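Local atomic coordinates of putative methyl-accepting chemotaxis protein (Salmonella enterica subsp. enterica serovar Typhimurium str. LT2, PDB entry 6DB1), a protein that probably serves as a chemotaxis receptor whose N-terminal four-helix domain senses ligands in the periplasm, as in related methyl-accepting chemotaxis proteins. Residues F53-R64 with V99-Q107. Numbering follows the deposited sequence. Where two conformers were deposited one is given.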
# COMPACT_ATOMS: atom_id res chain seq x y z
N PHE A 53 20.66 5.59 9.38
CA PHE A 53 19.59 6.24 8.63
C PHE A 53 19.53 5.77 7.18
O PHE A 53 18.58 6.09 6.48
CB PHE A 53 19.77 7.76 8.64
CG PHE A 53 19.61 8.38 10.00
CD1 PHE A 53 18.38 8.35 10.64
CD2 PHE A 53 20.67 9.00 10.64
CE1 PHE A 53 18.22 8.91 11.90
CE2 PHE A 53 20.51 9.58 11.89
CZ PHE A 53 19.28 9.53 12.51
N ALA A 54 20.54 5.00 6.75
CA ALA A 54 20.63 4.52 5.35
C ALA A 54 19.29 3.95 4.83
O ALA A 54 18.89 4.29 3.70
CB ALA A 54 21.75 3.51 5.22
N PRO A 55 18.61 3.08 5.63
CA PRO A 55 17.34 2.44 5.22
C PRO A 55 16.15 3.41 5.10
O PRO A 55 15.33 3.28 4.18
CB PRO A 55 17.01 1.39 6.29
CG PRO A 55 17.93 1.70 7.45
CD PRO A 55 19.11 2.45 6.86
N ALA A 56 16.03 4.34 6.04
CA ALA A 56 14.93 5.31 5.95
C ALA A 56 15.13 6.16 4.70
O ALA A 56 14.20 6.37 3.93
CB ALA A 56 14.86 6.14 7.20
N ARG A 57 16.37 6.63 4.50
CA ARG A 57 16.72 7.43 3.33
C ARG A 57 16.35 6.65 2.06
O ARG A 57 15.95 7.25 1.06
CB ARG A 57 18.22 7.75 3.29
CG ARG A 57 18.70 8.78 4.31
CD ARG A 57 20.22 8.84 4.39
NE ARG A 57 20.70 9.81 5.36
CZ ARG A 57 21.97 9.95 5.77
NH1 ARG A 57 22.28 10.86 6.67
NH2 ARG A 57 22.91 9.15 5.29
N GLN A 58 16.53 5.33 2.09
CA GLN A 58 16.23 4.49 0.94
C GLN A 58 14.73 4.55 0.63
O GLN A 58 14.34 4.63 -0.52
CB GLN A 58 16.65 3.04 1.19
CG GLN A 58 16.13 2.05 0.16
CD GLN A 58 16.66 0.66 0.36
OE1 GLN A 58 15.91 -0.31 0.46
NE2 GLN A 58 17.98 0.54 0.46
N SER A 59 13.92 4.49 1.68
CA SER A 59 12.48 4.52 1.52
C SER A 59 12.03 5.90 1.01
O SER A 59 11.25 5.97 0.07
CB SER A 59 11.80 4.12 2.81
OG SER A 59 12.12 2.77 3.15
N LEU A 60 12.54 6.97 1.61
CA LEU A 60 12.22 8.32 1.19
C LEU A 60 12.56 8.47 -0.29
O LEU A 60 11.74 8.92 -1.09
CB LEU A 60 12.99 9.32 2.05
CG LEU A 60 12.77 10.81 1.74
CD1 LEU A 60 13.05 11.65 2.96
CD2 LEU A 60 13.61 11.28 0.57
N GLU A 61 13.76 8.01 -0.66
CA GLU A 61 14.20 8.08 -2.03
C GLU A 61 13.28 7.22 -2.93
O GLU A 61 12.98 7.63 -4.06
CB GLU A 61 15.66 7.68 -2.16
CG GLU A 61 16.50 8.75 -2.82
CD GLU A 61 16.02 9.12 -4.21
OE1 GLU A 61 16.26 10.27 -4.62
OE2 GLU A 61 15.42 8.25 -4.89
N ASN A 62 12.82 6.07 -2.45
CA ASN A 62 11.92 5.20 -3.25
C ASN A 62 10.55 5.89 -3.43
O ASN A 62 9.92 5.76 -4.48
CB ASN A 62 11.77 3.80 -2.65
CG ASN A 62 12.99 2.92 -2.83
OD1 ASN A 62 13.85 3.19 -3.66
ND2 ASN A 62 13.03 1.82 -2.09
N MSE A 63 10.10 6.61 -2.40
CA MSE A 63 8.82 7.32 -2.43
C MSE A 63 8.89 8.44 -3.45
O MSE A 63 7.93 8.69 -4.18
CB MSE A 63 8.58 7.84 -1.01
CG MSE A 63 7.13 8.19 -0.71
SE MSE A 63 6.95 8.70 1.20
CE MSE A 63 5.42 9.93 0.97
N ARG A 64 10.03 9.12 -3.49
CA ARG A 64 10.27 10.21 -4.42
C ARG A 64 10.33 9.65 -5.85
O ARG A 64 9.76 10.25 -6.78
CB ARG A 64 11.58 10.93 -4.07
CG ARG A 64 11.84 12.18 -4.88
CD ARG A 64 13.24 12.72 -4.67
NE ARG A 64 13.58 12.98 -3.28
CZ ARG A 64 13.22 14.06 -2.58
NH1 ARG A 64 12.39 14.96 -3.10
NH2 ARG A 64 13.71 14.26 -1.36
N VAL A 99 10.07 14.58 4.24
CA VAL A 99 11.38 15.19 4.17
C VAL A 99 11.70 15.92 5.48
O VAL A 99 12.77 15.72 6.05
CB VAL A 99 11.52 16.10 2.94
CG1 VAL A 99 12.70 17.05 3.07
CG2 VAL A 99 11.62 15.28 1.66
N PRO A 100 10.80 16.77 5.97
CA PRO A 100 11.18 17.41 7.21
C PRO A 100 11.54 16.38 8.29
O PRO A 100 12.61 16.50 8.90
CB PRO A 100 9.95 18.25 7.60
CG PRO A 100 9.41 18.65 6.26
CD PRO A 100 9.60 17.42 5.41
N GLN A 101 10.68 15.39 8.51
CA GLN A 101 10.96 14.38 9.54
C GLN A 101 12.40 13.88 9.43
O GLN A 101 13.10 13.79 10.42
CB GLN A 101 10.02 13.18 9.44
CG GLN A 101 8.59 13.48 9.85
CD GLN A 101 7.82 12.19 10.05
OE1 GLN A 101 8.41 11.12 10.11
NE2 GLN A 101 6.51 12.30 10.17
N MSE A 102 12.83 13.55 8.21
CA MSE A 102 14.18 13.05 8.02
C MSE A 102 15.25 14.04 8.36
O MSE A 102 16.26 13.69 8.98
CB MSE A 102 14.38 12.67 6.56
CG MSE A 102 14.20 11.18 6.41
SE MSE A 102 15.94 10.30 6.55
CE MSE A 102 15.43 9.34 8.17
N GLN A 103 15.06 15.29 7.97
CA GLN A 103 16.06 16.32 8.25
C GLN A 103 16.05 16.63 9.76
O GLN A 103 17.10 16.86 10.37
CB GLN A 103 15.80 17.54 7.36
CG GLN A 103 16.08 17.25 5.88
CD GLN A 103 15.79 18.40 4.95
OE1 GLN A 103 14.89 19.21 5.18
NE2 GLN A 103 16.52 18.44 3.84
N LEU A 104 14.87 16.55 10.35
CA LEU A 104 14.67 16.84 11.75
C LEU A 104 15.18 15.67 12.60
O LEU A 104 15.69 15.86 13.70
CB LEU A 104 13.17 17.09 11.95
CG LEU A 104 12.76 18.13 12.99
CD1 LEU A 104 13.46 19.46 12.75
CD2 LEU A 104 11.25 18.33 12.94
N ALA A 105 15.09 14.45 12.08
CA ALA A 105 15.53 13.26 12.83
C ALA A 105 17.06 13.26 12.93
O ALA A 105 17.65 12.64 13.82
CB ALA A 105 15.03 12.01 12.15
N GLN A 106 17.70 13.97 12.01
CA GLN A 106 19.13 14.06 11.98
C GLN A 106 19.61 15.31 12.73
O GLN A 106 20.80 15.59 12.72
CB GLN A 106 19.59 14.03 10.52
CG GLN A 106 19.26 12.73 9.81
CD GLN A 106 19.47 12.76 8.31
OE1 GLN A 106 20.07 11.86 7.73
NE2 GLN A 106 19.00 13.81 7.67
N GLN A 107 18.74 16.04 13.43
CA GLN A 107 19.22 17.26 14.11
C GLN A 107 18.33 17.64 15.31
O GLN A 107 18.82 17.79 16.43
CB GLN A 107 19.33 18.40 13.09
CG GLN A 107 17.99 19.01 12.67
CD GLN A 107 18.05 19.80 11.39
OE1 GLN A 107 18.64 19.38 10.39
NE2 GLN A 107 17.36 20.93 11.38
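Gln106 lies over one face of the Phe53 ring: its CG is 4.0 Å from the ring centroid and 13° off the normal, a CH-pi contact. Met102 CE and Ala105 O approach the same ring obliquely. The Arg57 guanidinium has Phe53 CB over one face and receives Gln106 OE1 at its edge. There Arg57 NH1 donates to Gln106 OE1 at 2.6 Å with an N-H...O angle of 157°. A weak bond from Arg57 NE to the same Gln106 OE1 spans 3.2 Å. NE and NH1 both reach OE1, although the amide and guanidinium planes are 69° apart. Gln106 is extended beyond CG, which lets its methylene meet the ring while its oxygen meets the arginine.

Farther along, the chain of the selenomethionine Met102 bends at chi2 and chi3, bringing CE to Phe53 CD1 and to Ala56 CB, the latter at 3.4 Å, tighter than usual, while CG meets Leu60 CD1 at 3.7 Å. Phe34 and Leu38 of helix 13-46 also touch Met102, extending this apolar layer into the helical bundle. The axes of segments 54-64 and 99-105 come within 11.2 Å and run nearly antiparallel. The chemistry thus implies a hydrophobic seam flanked by an exposed Arg57-Gln106 hydrogen-bonded pair, in which Arg57 would probably polarise the Gln106 carbonyl.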